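Side-chain contacts in 3-oxosteroid 1-dehydrogenase (Sterolibacterium denitrificans, PDB 7P18), which probably catalyses the FAD-dependent 1,2-dehydrogenation of 3-oxosteroids to 3-oxo-delta-1-steroids, passing electrons to an acceptor: residues L71-A76 with G128-E133; Y90-P95 with G550-N555; Y393-G398 with Y467-V472; D507-D512 with A554-A559. One frame throughout, in Å; residues are numbered along the deposited sequence.

Contact 1. Residues L71-A76 with G128-E133; sequences LTYLKA and GGRTME
Arg130 and Tyr73 make this contact by themselves. Their CA atoms lie 12.1 Å apart, so the long arginine has to bridge most of the gap. From CB the chain first turns so that CG is opposite the carbonyl carbon (chi1 -63°). It then runs extended through CG and CD to NE. CB, CG and CD meet nothing of helix 71-76; on its way the side chain leans on Trp54 of strand 53-54. Only at the guanidinium is the tyrosine reached. NH1 sits over one face of the Tyr73 ring, 3.9 Å above its plane and displaced toward the rim. The ring atoms nearest to NH1 of Arg130 are CD2 of Tyr73 at 3.9 Å and CG of Tyr73 at 4.0 Å. The guanidinium is not laid flat on the ring, as the two planes stand 54° apart. With Arg130 CZ 5.5 Å from the centre of the Tyr73 ring, the cation-pi attraction is weak at most. At the far end of that ring the hydroxyl bonds to the carbonyl of Pro537. The contact thus ties helix 67-78 to the loop leading into strand 131-138. The arginine is buried, and its charge is met mainly by carboxylates: NH1 pairs with Asp117 and NH2 with Asp65. These two salt bridges probably fix the guanidinium, and the tyrosine face covers NH1 and probably adds little to balancing its charge.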
loop_
_atom_site.group_PDB
_atom_site.type_symbol
_atom_site.label_atom_id
_atom_site.label_comp_id
_atom_site.label_asym_id
_atom_site.label_seq_id
_atom_site.Cartn_x
_atom_site.Cartn_y
_atom_site.Cartn_z
ATOM N N LEU A 71 -9.605 19.934 -2.210
ATOM C CA LEU A 71 -8.999 20.634 -1.047
ATOM C C LEU A 71 -9.952 20.528 0.144
ATOM O O LEU A 71 -9.477 20.280 1.265
ATOM C CB LEU A 71 -8.674 22.102 -1.382
ATOM C CG LEU A 71 -8.075 22.901 -0.220
ATOM C CD1 LEU A 71 -6.715 22.342 0.179
ATOM C CD2 LEU A 71 -7.961 24.377 -0.571
ATOM N N THR A 72 -11.261 20.700 -0.053
ATOM C CA THR A 72 -12.263 20.542 1.017
ATOM C C THR A 72 -12.104 19.160 1.667
ATOM O O THR A 72 -12.022 19.053 2.899
ATOM C CB THR A 72 -13.660 20.810 0.459
ATOM O OG1 THR A 72 -13.729 22.212 0.157
ATOM C CG2 THR A 72 -14.740 20.418 1.436
ATOM N N TYR A 73 -12.076 18.132 0.842
ATOM C CA TYR A 73 -11.899 16.726 1.272
ATOM C C TYR A 73 -10.581 16.558 2.045
ATOM O O TYR A 73 -10.644 15.988 3.141
ATOM C CB TYR A 73 -11.994 15.819 0.069
ATOM C CG TYR A 73 -11.991 14.348 0.370
ATOM C CD1 TYR A 73 -13.116 13.727 0.887
ATOM C CD2 TYR A 73 -10.882 13.567 0.103
ATOM C CE1 TYR A 73 -13.149 12.355 1.132
ATOM C CE2 TYR A 73 -10.904 12.202 0.341
ATOM C CZ TYR A 73 -12.046 11.584 0.819
ATOM O OH TYR A 73 -12.070 10.218 1.055
ATOM N N LEU A 74 -9.447 17.001 1.509
ATOM C CA LEU A 74 -8.139 16.833 2.203
ATOM C C LEU A 74 -8.094 17.645 3.504
ATOM O O LEU A 74 -7.531 17.158 4.489
ATOM C CB LEU A 74 -6.980 17.158 1.265
ATOM C CG LEU A 74 -6.724 16.108 0.186
ATOM C CD1 LEU A 74 -5.481 16.478 -0.572
ATOM C CD2 LEU A 74 -6.605 14.721 0.839
ATOM N N LYS A 75 -8.663 18.853 3.553
ATOM C CA LYS A 75 -8.663 19.641 4.807
ATOM C C LYS A 75 -9.525 18.902 5.832
ATOM O O LYS A 75 -9.128 18.790 6.981
ATOM C CB LYS A 75 -9.150 21.082 4.564
ATOM C CG LYS A 75 -8.120 21.952 3.867
ATOM C CD LYS A 75 -8.677 23.331 3.551
ATOM C CE LYS A 75 -8.938 24.148 4.804
ATOM N NZ LYS A 75 -7.656 24.500 5.461
ATOM N N ALA A 76 -10.656 18.371 5.430
ATOM C CA ALA A 76 -11.538 17.602 6.326
ATOM C C ALA A 76 -10.793 16.356 6.809
ATOM O O ALA A 76 -10.881 16.048 8.003
ATOM C CB ALA A 76 -12.825 17.255 5.631
ATOM N N GLY A 128 -16.081 7.757 -7.403
ATOM C CA GLY A 128 -15.168 6.986 -8.257
ATOM C C GLY A 128 -14.239 7.897 -9.005
ATOM O O GLY A 128 -14.438 9.114 -8.958
ATOM N N GLY A 129 -13.213 7.343 -9.616
ATOM C CA GLY A 129 -12.490 8.031 -10.690
ATOM C C GLY A 129 -11.253 8.775 -10.214
ATOM O O GLY A 129 -10.431 9.067 -11.076
ATOM N N ARG A 130 -11.100 9.104 -8.915
ATOM C CA ARG A 130 -9.839 9.761 -8.460
ATOM C C ARG A 130 -8.702 8.736 -8.390
ATOM O O ARG A 130 -7.570 9.052 -8.773
ATOM C CB ARG A 130 -10.034 10.454 -7.106
ATOM C CG ARG A 130 -11.039 11.593 -7.099
ATOM C CD ARG A 130 -11.004 12.312 -5.761
ATOM N NE ARG A 130 -11.619 13.626 -5.808
ATOM C CZ ARG A 130 -12.182 14.257 -4.773
ATOM N NH1 ARG A 130 -12.276 13.696 -3.569
ATOM N NH2 ARG A 130 -12.624 15.493 -4.945
ATOM N N THR A 131 -8.988 7.535 -7.906
ATOM C CA THR A 131 -8.057 6.384 -7.936
ATOM C C THR A 131 -7.745 6.037 -9.402
ATOM O O THR A 131 -8.691 5.935 -10.179
ATOM C CB THR A 131 -8.631 5.185 -7.185
ATOM O OG1 THR A 131 -8.792 5.496 -5.799
ATOM C CG2 THR A 131 -7.740 3.977 -7.359
ATOM N N MET A 132 -6.467 5.864 -9.709
ATOM C CA MET A 132 -5.941 5.456 -11.027
ATOM C C MET A 132 -5.003 4.260 -10.849
ATOM O O MET A 132 -4.344 4.136 -9.765
ATOM C CB MET A 132 -5.200 6.595 -11.722
ATOM C CG MET A 132 -5.968 7.933 -11.790
ATOM S SD MET A 132 -5.043 9.189 -12.723
ATOM C CE MET A 132 -5.466 8.725 -14.398
ATOM N N GLU A 133 -4.931 3.423 -11.886
ATOM C CA GLU A 133 -4.049 2.231 -11.864
ATOM C C GLU A 133 -3.354 2.051 -13.211
ATOM O O GLU A 133 -3.734 2.671 -14.228
ATOM C CB GLU A 133 -4.875 1.020 -11.471
ATOM C CG GLU A 133 -5.755 0.470 -12.604
ATOM C CD GLU A 133 -6.222 -0.943 -12.319
ATOM O OE1 GLU A 133 -5.395 -1.753 -11.743
ATOM O OE2 GLU A 133 -7.421 -1.208 -12.591
#

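Contact 2. Residues Y90-P95 with G550-N555; sequences YLESAP and GFRAAN
Ser93 and Arg552 mark the point where helix 90-95 and helix 550-555 pass each other. Their CA atoms are 7.1 Å apart, the nearest pair across the segments. The two short axes cross almost perpendicularly, at 93°, with a closest approach of 10.0 Å. The arginine lies against the serine first: Ser93 CB packs on Arg552 CG at 3.6 Å. A bend at chi3 (63°) then turns the guanidinium back toward helix 90-95. There NH1 gives two hydrogen bonds. One goes to Ser93 OG, 2.8 Å from Arg552 NH1. The other is a salt bridge to Glu92 OE1, 3.1 Å from Arg552 NH1, which meets that oxygen from above the carboxylate plane. Helix 543-559 is the last helix of the chain in this FAD-binding, Rossmann-type protein. Its Phe551 also packs on Leu21 and Arg25 of helix 17-28, whose start carries part of a probable GxGxxA dinucleotide-binding motif. On the helix 90-95 side, CD2 of the Phe551 ring is 4.3 Å from Ser93 CB. The arginine has further partners, with NE bonded to the carbonyl of Lys506 and NH2 paired with Asp507. A leucine in place of Arg552 would probably leave Glu92 and Asp507 without their cation and Ser93 OG without its donor. Water 1 links the charged groups a second time: it donates to Glu92 OE1 at 2.7 Å and accepts from Arg552 NH2 at 3.0 Å.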
loop_
_atom_site.group_PDB
_atom_site.type_symbol
_atom_site.label_atom_id
_atom_site.label_comp_id
_atom_site.label_asym_id
_atom_site.label_seq_id
_atom_site.Cartn_x
_atom_site.Cartn_y
_atom_site.Cartn_z
ATOM N N TYR A 90 0.042 19.180 -3.475
ATOM C CA TYR A 90 -0.336 17.794 -3.875
ATOM C C TYR A 90 -1.394 17.864 -4.985
ATOM O O TYR A 90 -1.301 17.174 -6.008
ATOM C CB TYR A 90 -0.836 16.959 -2.695
ATOM C CG TYR A 90 -1.178 15.563 -3.144
ATOM C CD1 TYR A 90 -0.162 14.673 -3.475
ATOM C CD2 TYR A 90 -2.478 15.140 -3.319
ATOM C CE1 TYR A 90 -0.440 13.385 -3.922
ATOM C CE2 TYR A 90 -2.771 13.866 -3.790
ATOM C CZ TYR A 90 -1.739 12.985 -4.088
ATOM O OH TYR A 90 -1.974 11.717 -4.521
ATOM N N LEU A 91 -2.419 18.678 -4.792
ATOM C CA LEU A 91 -3.547 18.772 -5.743
ATOM C C LEU A 91 -3.094 19.429 -7.044
ATOM O O LEU A 91 -3.559 18.996 -8.122
ATOM C CB LEU A 91 -4.693 19.521 -5.075
ATOM C CG LEU A 91 -5.273 18.839 -3.855
ATOM C CD1 LEU A 91 -6.317 19.722 -3.178
ATOM C CD2 LEU A 91 -5.871 17.474 -4.163
ATOM N N GLU A 92 -2.190 20.401 -6.965
ATOM C CA GLU A 92 -1.589 21.017 -8.162
ATOM C C GLU A 92 -0.828 19.972 -8.977
ATOM O O GLU A 92 -1.045 19.895 -10.188
ATOM C CB GLU A 92 -0.640 22.155 -7.765
ATOM C CG GLU A 92 0.027 22.805 -8.967
ATOM C CD GLU A 92 1.044 23.881 -8.676
ATOM O OE1 GLU A 92 1.466 24.001 -7.536
ATOM O OE2 GLU A 92 1.367 24.614 -9.584
ATOM N N SER A 93 0.054 19.195 -8.339
ATOM C CA SER A 93 1.090 18.405 -9.041
ATOM C C SER A 93 0.643 16.972 -9.345
ATOM O O SER A 93 1.145 16.434 -10.314
ATOM C CB SER A 93 2.379 18.428 -8.285
ATOM O OG SER A 93 2.875 19.747 -8.175
ATOM N N ALA A 94 -0.264 16.392 -8.579
ATOM C CA ALA A 94 -0.650 14.969 -8.769
ATOM C C ALA A 94 -1.154 14.726 -10.202
ATOM O O ALA A 94 -0.674 13.823 -10.891
ATOM C CB ALA A 94 -1.617 14.560 -7.714
ATOM N N PRO A 95 -2.093 15.531 -10.756
ATOM C CA PRO A 95 -2.503 15.335 -12.148
ATOM C C PRO A 95 -1.367 15.549 -13.161
ATOM O O PRO A 95 -1.327 14.853 -14.210
ATOM C CB PRO A 95 -3.626 16.379 -12.383
ATOM C CG PRO A 95 -4.049 16.812 -10.979
ATOM C CD PRO A 95 -2.901 16.544 -10.043
ATOM N N GLY A 550 7.901 13.234 -5.366
ATOM C CA GLY A 550 9.096 12.907 -6.163
ATOM C C GLY A 550 9.216 13.838 -7.357
ATOM O O GLY A 550 10.304 14.397 -7.583
ATOM N N PHE A 551 8.113 14.017 -8.064
ATOM C CA PHE A 551 7.953 14.959 -9.207
ATOM C C PHE A 551 8.302 16.387 -8.745
ATOM O O PHE A 551 9.141 17.061 -9.428
ATOM C CB PHE A 551 6.536 14.781 -9.735
ATOM C CG PHE A 551 6.171 15.587 -10.959
ATOM C CD1 PHE A 551 6.550 15.158 -12.227
ATOM C CD2 PHE A 551 5.376 16.721 -10.850
ATOM C CE1 PHE A 551 6.149 15.853 -13.361
ATOM C CE2 PHE A 551 4.953 17.402 -11.980
ATOM C CZ PHE A 551 5.377 17.003 -13.230
ATOM N N ARG A 552 7.678 16.867 -7.671
ATOM C CA ARG A 552 7.941 18.233 -7.126
ATOM C C ARG A 552 9.407 18.374 -6.678
ATOM O O ARG A 552 9.957 19.462 -6.888
ATOM C CB ARG A 552 6.963 18.621 -6.027
ATOM C CG ARG A 552 5.518 18.786 -6.501
ATOM C CD ARG A 552 4.646 19.457 -5.446
ATOM N NE ARG A 552 5.096 20.817 -5.151
ATOM C CZ ARG A 552 4.618 21.951 -5.704
ATOM N NH1 ARG A 552 3.624 21.924 -6.575
ATOM N NH2 ARG A 552 5.133 23.119 -5.334
ATOM N N ALA A 553 10.031 17.349 -6.071
ATOM C CA ALA A 553 11.448 17.417 -5.667
ATOM C C ALA A 553 12.310 17.686 -6.900
ATOM O O ALA A 553 13.163 18.612 -6.838
ATOM C CB ALA A 553 11.917 16.154 -4.958
ATOM N N ALA A 554 12.163 16.876 -7.940
ATOM C CA ALA A 554 12.956 16.976 -9.179
ATOM C C ALA A 554 12.723 18.372 -9.775
ATOM O O ALA A 554 13.700 19.045 -10.119
ATOM C CB ALA A 554 12.578 15.923 -10.166
ATOM N N ASN A 555 11.481 18.815 -9.821
ATOM C CA ASN A 555 11.118 20.148 -10.378
ATOM C C ASN A 555 11.846 21.233 -9.581
ATOM O O ASN A 555 12.411 22.163 -10.209
ATOM C CB ASN A 555 9.602 20.357 -10.377
ATOM C CG ASN A 555 8.850 19.524 -11.374
ATOM O OD1 ASN A 555 9.428 18.889 -12.272
ATOM N ND2 ASN A 555 7.530 19.513 -11.225
HETATM O O HOH W 1 3.783 25.299 -6.971
#

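Contact 3. Residues Y393-G398 with Y467-V472; sequences YNYPMG and YGDYNV
Tyr395 meets Asp469 and Val472 where two loops come together. Along the first segment, Tyr393 and Asn394 close helix 389-394. CB of Asn394 lies 3.8 Å above the plane of the Tyr395 ring, over its centre. Tyr395 is the first residue to leave helical geometry. Its hydroxyl donates to OD2 of Asp469; the modelled OH to OD2 distance of 2.4 Å is very short and doubtful. Asp469 CG is trans to its backbone N (chi1 -176°), which sends the carboxylate toward that hydroxyl. OD2 lies at the edge of the ring, in its plane, while the carboxylate is turned 80° from the ring. Val472 CG2 also approaches the Tyr395 hydroxyl. The other oxygen of Asp469 is held inside its own loop. OD1 accepts from the backbone N of Asn471 at 2.9 Å, an Asx turn, and its syn lone pair takes ND2 of Asn471 at 2.8 Å. This sets the carboxylate within a type I turn from Asp469 to Val472. Further on, Pro396 packs on Leu173 of helix 166-174. The contact thus joins the end of helix 389-394 to the loop between helix 462-466 and strand 486-502, beside helix 166-174.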
loop_
_atom_site.group_PDB
_atom_site.type_symbol
_atom_site.label_atom_id
_atom_site.label_comp_id
_atom_site.label_asym_id
_atom_site.label_seq_id
_atom_site.Cartn_x
_atom_site.Cartn_y
_atom_site.Cartn_z
ATOM N N TYR A 393 -16.832 -21.598 0.934
ATOM C CA TYR A 393 -17.030 -22.162 -0.433
ATOM C C TYR A 393 -16.979 -21.038 -1.477
ATOM O O TYR A 393 -16.400 -21.251 -2.566
ATOM C CB TYR A 393 -18.365 -22.906 -0.522
ATOM C CG TYR A 393 -18.638 -23.550 -1.864
ATOM C CD1 TYR A 393 -18.068 -24.764 -2.217
ATOM C CD2 TYR A 393 -19.471 -22.936 -2.779
ATOM C CE1 TYR A 393 -18.337 -25.356 -3.442
ATOM C CE2 TYR A 393 -19.735 -23.503 -4.014
ATOM C CZ TYR A 393 -19.174 -24.724 -4.342
ATOM O OH TYR A 393 -19.417 -25.287 -5.561
ATOM N N ASN A 394 -17.604 -19.899 -1.174
ATOM C CA ASN A 394 -17.857 -18.809 -2.167
ATOM C C ASN A 394 -16.679 -17.841 -2.342
ATOM O O ASN A 394 -16.528 -17.314 -3.469
ATOM C CB ASN A 394 -19.152 -18.084 -1.851
ATOM C CG ASN A 394 -20.318 -18.978 -2.259
ATOM O OD1 ASN A 394 -20.972 -19.582 -1.430
ATOM N ND2 ASN A 394 -20.357 -19.307 -3.519
ATOM N N TYR A 395 -15.878 -17.582 -1.308
ATOM C CA TYR A 395 -15.078 -16.324 -1.246
ATOM C C TYR A 395 -13.630 -16.590 -0.895
ATOM O O TYR A 395 -13.337 -17.529 -0.175
ATOM C CB TYR A 395 -15.679 -15.382 -0.209
ATOM C CG TYR A 395 -17.104 -14.976 -0.469
ATOM C CD1 TYR A 395 -17.500 -14.520 -1.718
ATOM C CD2 TYR A 395 -18.041 -14.998 0.534
ATOM C CE1 TYR A 395 -18.803 -14.099 -1.951
ATOM C CE2 TYR A 395 -19.353 -14.612 0.309
ATOM C CZ TYR A 395 -19.732 -14.156 -0.939
ATOM O OH TYR A 395 -21.016 -13.747 -1.148
ATOM N N PRO A 396 -12.701 -15.736 -1.378
ATOM C CA PRO A 396 -11.303 -15.790 -0.960
ATOM C C PRO A 396 -11.202 -15.099 0.401
ATOM O O PRO A 396 -12.107 -14.366 0.777
ATOM C CB PRO A 396 -10.570 -15.027 -2.062
ATOM C CG PRO A 396 -11.548 -14.003 -2.515
ATOM C CD PRO A 396 -12.939 -14.606 -2.287
ATOM N N MET A 397 -10.106 -15.353 1.116
ATOM C CA MET A 397 -9.751 -14.591 2.340
ATOM C C MET A 397 -8.230 -14.660 2.516
ATOM O O MET A 397 -7.713 -15.666 3.027
ATOM C CB MET A 397 -10.483 -15.124 3.565
ATOM C CG MET A 397 -10.326 -14.215 4.801
ATOM S SD MET A 397 -10.866 -12.508 4.577
ATOM C CE MET A 397 -12.635 -12.706 4.342
ATOM N N GLY A 398 -7.537 -13.627 2.057
ATOM C CA GLY A 398 -6.070 -13.602 1.974
ATOM C C GLY A 398 -5.545 -14.824 1.252
ATOM O O GLY A 398 -5.928 -15.065 0.103
ATOM N N TYR A 467 -16.881 -3.732 -2.478
ATOM C CA TYR A 467 -16.287 -5.074 -2.313
ATOM C C TYR A 467 -17.285 -6.024 -1.646
ATOM O O TYR A 467 -16.851 -7.083 -1.170
ATOM C CB TYR A 467 -14.955 -4.949 -1.564
ATOM C CG TYR A 467 -13.790 -4.474 -2.399
ATOM C CD1 TYR A 467 -13.457 -5.041 -3.621
ATOM C CD2 TYR A 467 -12.964 -3.466 -1.916
ATOM C CE1 TYR A 467 -12.357 -4.613 -4.359
ATOM C CE2 TYR A 467 -11.857 -3.029 -2.634
ATOM C CZ TYR A 467 -11.579 -3.571 -3.873
ATOM O OH TYR A 467 -10.479 -3.103 -4.513
ATOM N N GLY A 468 -18.564 -5.657 -1.557
ATOM C CA GLY A 468 -19.638 -6.607 -1.213
ATOM C C GLY A 468 -19.941 -7.566 -2.379
ATOM O O GLY A 468 -19.294 -7.469 -3.434
ATOM N N ASP A 469 -20.881 -8.474 -2.184
ATOM C CA ASP A 469 -21.353 -9.418 -3.235
ATOM C C ASP A 469 -22.633 -8.810 -3.830
ATOM O O ASP A 469 -23.625 -8.711 -3.112
ATOM C CB ASP A 469 -21.573 -10.812 -2.659
ATOM C CG ASP A 469 -21.967 -11.873 -3.681
ATOM O OD1 ASP A 469 -22.498 -11.510 -4.775
ATOM O OD2 ASP A 469 -21.738 -13.027 -3.368
ATOM N N TYR A 470 -22.500 -8.297 -5.048
ATOM C CA TYR A 470 -23.546 -7.831 -5.998
ATOM C C TYR A 470 -24.869 -8.602 -5.805
ATOM O O TYR A 470 -25.949 -7.978 -5.706
ATOM C CB TYR A 470 -22.919 -7.990 -7.389
ATOM C CG TYR A 470 -23.845 -7.927 -8.572
ATOM C CD1 TYR A 470 -24.318 -6.709 -9.032
ATOM C CD2 TYR A 470 -24.194 -9.073 -9.270
ATOM C CE1 TYR A 470 -25.131 -6.625 -10.152
ATOM C CE2 TYR A 470 -25.011 -9.008 -10.389
ATOM C CZ TYR A 470 -25.485 -7.780 -10.829
ATOM O OH TYR A 470 -26.302 -7.695 -11.922
ATOM N N ASN A 471 -24.799 -9.935 -5.719
ATOM C CA ASN A 471 -25.973 -10.863 -5.691
ATOM C C ASN A 471 -26.705 -10.789 -4.355
ATOM O O ASN A 471 -27.866 -11.232 -4.286
ATOM C CB ASN A 471 -25.534 -12.304 -5.973
ATOM C CG ASN A 471 -24.771 -12.382 -7.280
ATOM O OD1 ASN A 471 -25.386 -12.286 -8.342
ATOM N ND2 ASN A 471 -23.445 -12.458 -7.234
ATOM N N VAL A 472 -26.082 -10.248 -3.301
ATOM C CA VAL A 472 -26.636 -10.410 -1.933
ATOM C C VAL A 472 -27.402 -9.139 -1.585
ATOM O O VAL A 472 -26.848 -8.009 -1.737
ATOM C CB VAL A 472 -25.526 -10.776 -0.925
ATOM C CG1 VAL A 472 -26.010 -10.712 0.488
ATOM C CG2 VAL A 472 -24.898 -12.120 -1.257
#

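Contact 4. Residues D507-D512 with A554-A559; sequences DARVLD and ANHIAA
His556 swings its ring out from helix 554-559 toward Asp507 and Arg509, with CG trans to the backbone N (chi1 -172°). Arg509 answers with a bend at chi3 (-68°), which brings its CD and guanidinium up beside the imidazole. CD of Arg509 is 3.7 Å from CE1 of His556. NE2 of His556 lies 3.8 Å from the guanidinium plane of Arg509, over one face and toward its rim, the two flat groups being 49° apart. Asp507 touches another corner of the ring: its CG is 3.7 Å from His556 CD2. The carboxylate is turned only slightly from the ring. A serine in place of Arg509 is likely to uncover the CE1 to NE2 side of the imidazole and leave Asp505, the salt-bridge partner of NE, without its cation. ND1 of His556 is bonded to the hydroxyl of Tyr522, on strand 521-523 of the parallel Rossmann-type sheet. The histidine thus packs helix 543-559 against Asp507 and the start of strand 509-511 at the surface. No hydrogen bond crosses the contact, so it rests on van der Waals touch. Asp507 is paired with Arg552, and Arg509 with Asp505, so their pull on the imidazole is probably damped.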
loop_
_atom_site.group_PDB
_atom_site.type_symbol
_atom_site.label_atom_id
_atom_site.label_comp_id
_atom_site.label_asym_id
_atom_site.label_seq_id
_atom_site.Cartn_x
_atom_site.Cartn_y
_atom_site.Cartn_z
ATOM N N ASP A 507 7.709 21.359 -1.444
ATOM C CA ASP A 507 8.645 20.978 -2.521
ATOM C C ASP A 507 9.508 19.784 -2.079
ATOM O O ASP A 507 10.549 19.515 -2.711
ATOM C CB ASP A 507 9.474 22.192 -2.931
ATOM C CG ASP A 507 8.618 23.254 -3.607
ATOM O OD1 ASP A 507 7.907 22.893 -4.547
ATOM O OD2 ASP A 507 8.652 24.412 -3.146
ATOM N N ALA A 508 9.079 19.095 -1.032
ATOM C CA ALA A 508 9.702 17.870 -0.469
ATOM C C ALA A 508 11.041 18.160 0.200
ATOM O O ALA A 508 11.811 17.186 0.459
ATOM C CB ALA A 508 9.840 16.847 -1.558
ATOM N N ARG A 509 11.319 19.421 0.551
ATOM C CA ARG A 509 12.576 19.754 1.257
ATOM C C ARG A 509 12.454 19.296 2.698
ATOM O O ARG A 509 11.416 19.556 3.356
ATOM C CB ARG A 509 12.859 21.261 1.176
ATOM C CG ARG A 509 13.205 21.686 -0.234
ATOM C CD ARG A 509 13.784 23.103 -0.280
ATOM N NE ARG A 509 12.772 24.076 0.062
ATOM C CZ ARG A 509 12.954 25.390 0.041
ATOM N NH1 ARG A 509 14.136 25.895 -0.292
ATOM N NH2 ARG A 509 11.954 26.191 0.364
ATOM N N VAL A 510 13.484 18.629 3.200
ATOM C CA VAL A 510 13.489 18.268 4.629
ATOM C C VAL A 510 13.625 19.537 5.481
ATOM O O VAL A 510 14.535 20.352 5.221
ATOM C CB VAL A 510 14.561 17.211 4.938
ATOM C CG1 VAL A 510 14.635 16.920 6.415
ATOM C CG2 VAL A 510 14.298 15.948 4.133
ATOM N N LEU A 511 12.826 19.637 6.531
ATOM C CA LEU A 511 12.845 20.755 7.503
ATOM C C LEU A 511 13.513 20.335 8.813
ATOM O O LEU A 511 13.293 19.198 9.297
ATOM C CB LEU A 511 11.403 21.213 7.756
ATOM C CG LEU A 511 10.601 21.609 6.506
ATOM C CD1 LEU A 511 9.223 22.129 6.847
ATOM C CD2 LEU A 511 11.325 22.677 5.693
ATOM N N ASP A 512 14.249 21.274 9.427
ATOM C CA ASP A 512 14.862 21.078 10.761
ATOM C C ASP A 512 13.839 21.458 11.842
ATOM O O ASP A 512 12.696 21.814 11.499
ATOM C CB ASP A 512 16.200 21.809 10.812
ATOM C CG ASP A 512 16.103 23.330 10.893
ATOM O OD1 ASP A 512 14.994 23.861 11.140
ATOM O OD2 ASP A 512 17.157 23.943 10.698
ATOM N N ALA A 554 12.163 16.876 -7.940
ATOM C CA ALA A 554 12.956 16.976 -9.179
ATOM C C ALA A 554 12.723 18.372 -9.775
ATOM O O ALA A 554 13.700 19.045 -10.119
ATOM C CB ALA A 554 12.578 15.923 -10.166
ATOM N N ASN A 555 11.481 18.815 -9.821
ATOM C CA ASN A 555 11.118 20.148 -10.378
ATOM C C ASN A 555 11.846 21.233 -9.581
ATOM O O ASN A 555 12.411 22.163 -10.209
ATOM C CB ASN A 555 9.602 20.357 -10.377
ATOM C CG ASN A 555 8.850 19.524 -11.374
ATOM O OD1 ASN A 555 9.428 18.889 -12.272
ATOM N ND2 ASN A 555 7.530 19.513 -11.225
ATOM N N HIS A 556 11.870 21.131 -8.253
ATOM C CA HIS A 556 12.469 22.161 -7.389
ATOM C C HIS A 556 13.973 22.211 -7.634
ATOM O O HIS A 556 14.547 23.340 -7.730
ATOM C CB HIS A 556 12.134 21.938 -5.920
ATOM C CG HIS A 556 12.577 23.073 -5.067
ATOM N ND1 HIS A 556 13.801 23.095 -4.455
ATOM C CD2 HIS A 556 11.970 24.254 -4.778
ATOM C CE1 HIS A 556 13.919 24.230 -3.781
ATOM N NE2 HIS A 556 12.775 24.924 -3.923
ATOM N N ILE A 557 14.605 21.045 -7.712
ATOM C CA ILE A 557 16.074 20.934 -7.917
ATOM C C ILE A 557 16.427 21.590 -9.270
ATOM O O ILE A 557 17.331 22.412 -9.301
ATOM C CB ILE A 557 16.543 19.479 -7.834
ATOM C CG1 ILE A 557 16.372 18.859 -6.444
ATOM C CG2 ILE A 557 17.983 19.382 -8.311
ATOM C CD1 ILE A 557 16.544 17.344 -6.449
ATOM N N ALA A 558 15.734 21.238 -10.339
ATOM C CA ALA A 558 15.937 21.847 -11.685
ATOM C C ALA A 558 15.677 23.372 -11.686
ATOM O O ALA A 558 16.450 24.093 -12.356
ATOM C CB ALA A 558 15.106 21.144 -12.706
ATOM N N ALA A 559 14.663 23.876 -10.978
ATOM C CA ALA A 559 14.253 25.297 -11.014
ATOM C C ALA A 559 15.296 26.153 -10.278
ATOM O O ALA A 559 15.247 27.383 -10.441
ATOM C CB ALA A 559 12.885 25.490 -10.411
#

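In the fold
Contacts 1, 2 and 4 form a connected row, while contact 3 stands apart. Contacts 2 and 4 share helix 543-559, their centres about 10 Å apart. The salt bridge between Arg552 and Asp507 joins them directly. Contacts 1 and 2, about 16 Å apart between centres, touch through Leu71, Leu74 and Leu91, where consecutive helices 67-78 and 84-104 pack. Contact 3 lies across the centre of the chain, about 45 Å from contact 4 between centres. Along the sequence contacts 1 and 2 alternate, and contact 3 is nested inside contact 2. Contact 4 opens after contacts 1 and 3 close and ends on the same stretch as contact 2. The C-terminal helix thus brings the chain's end back to its early helices.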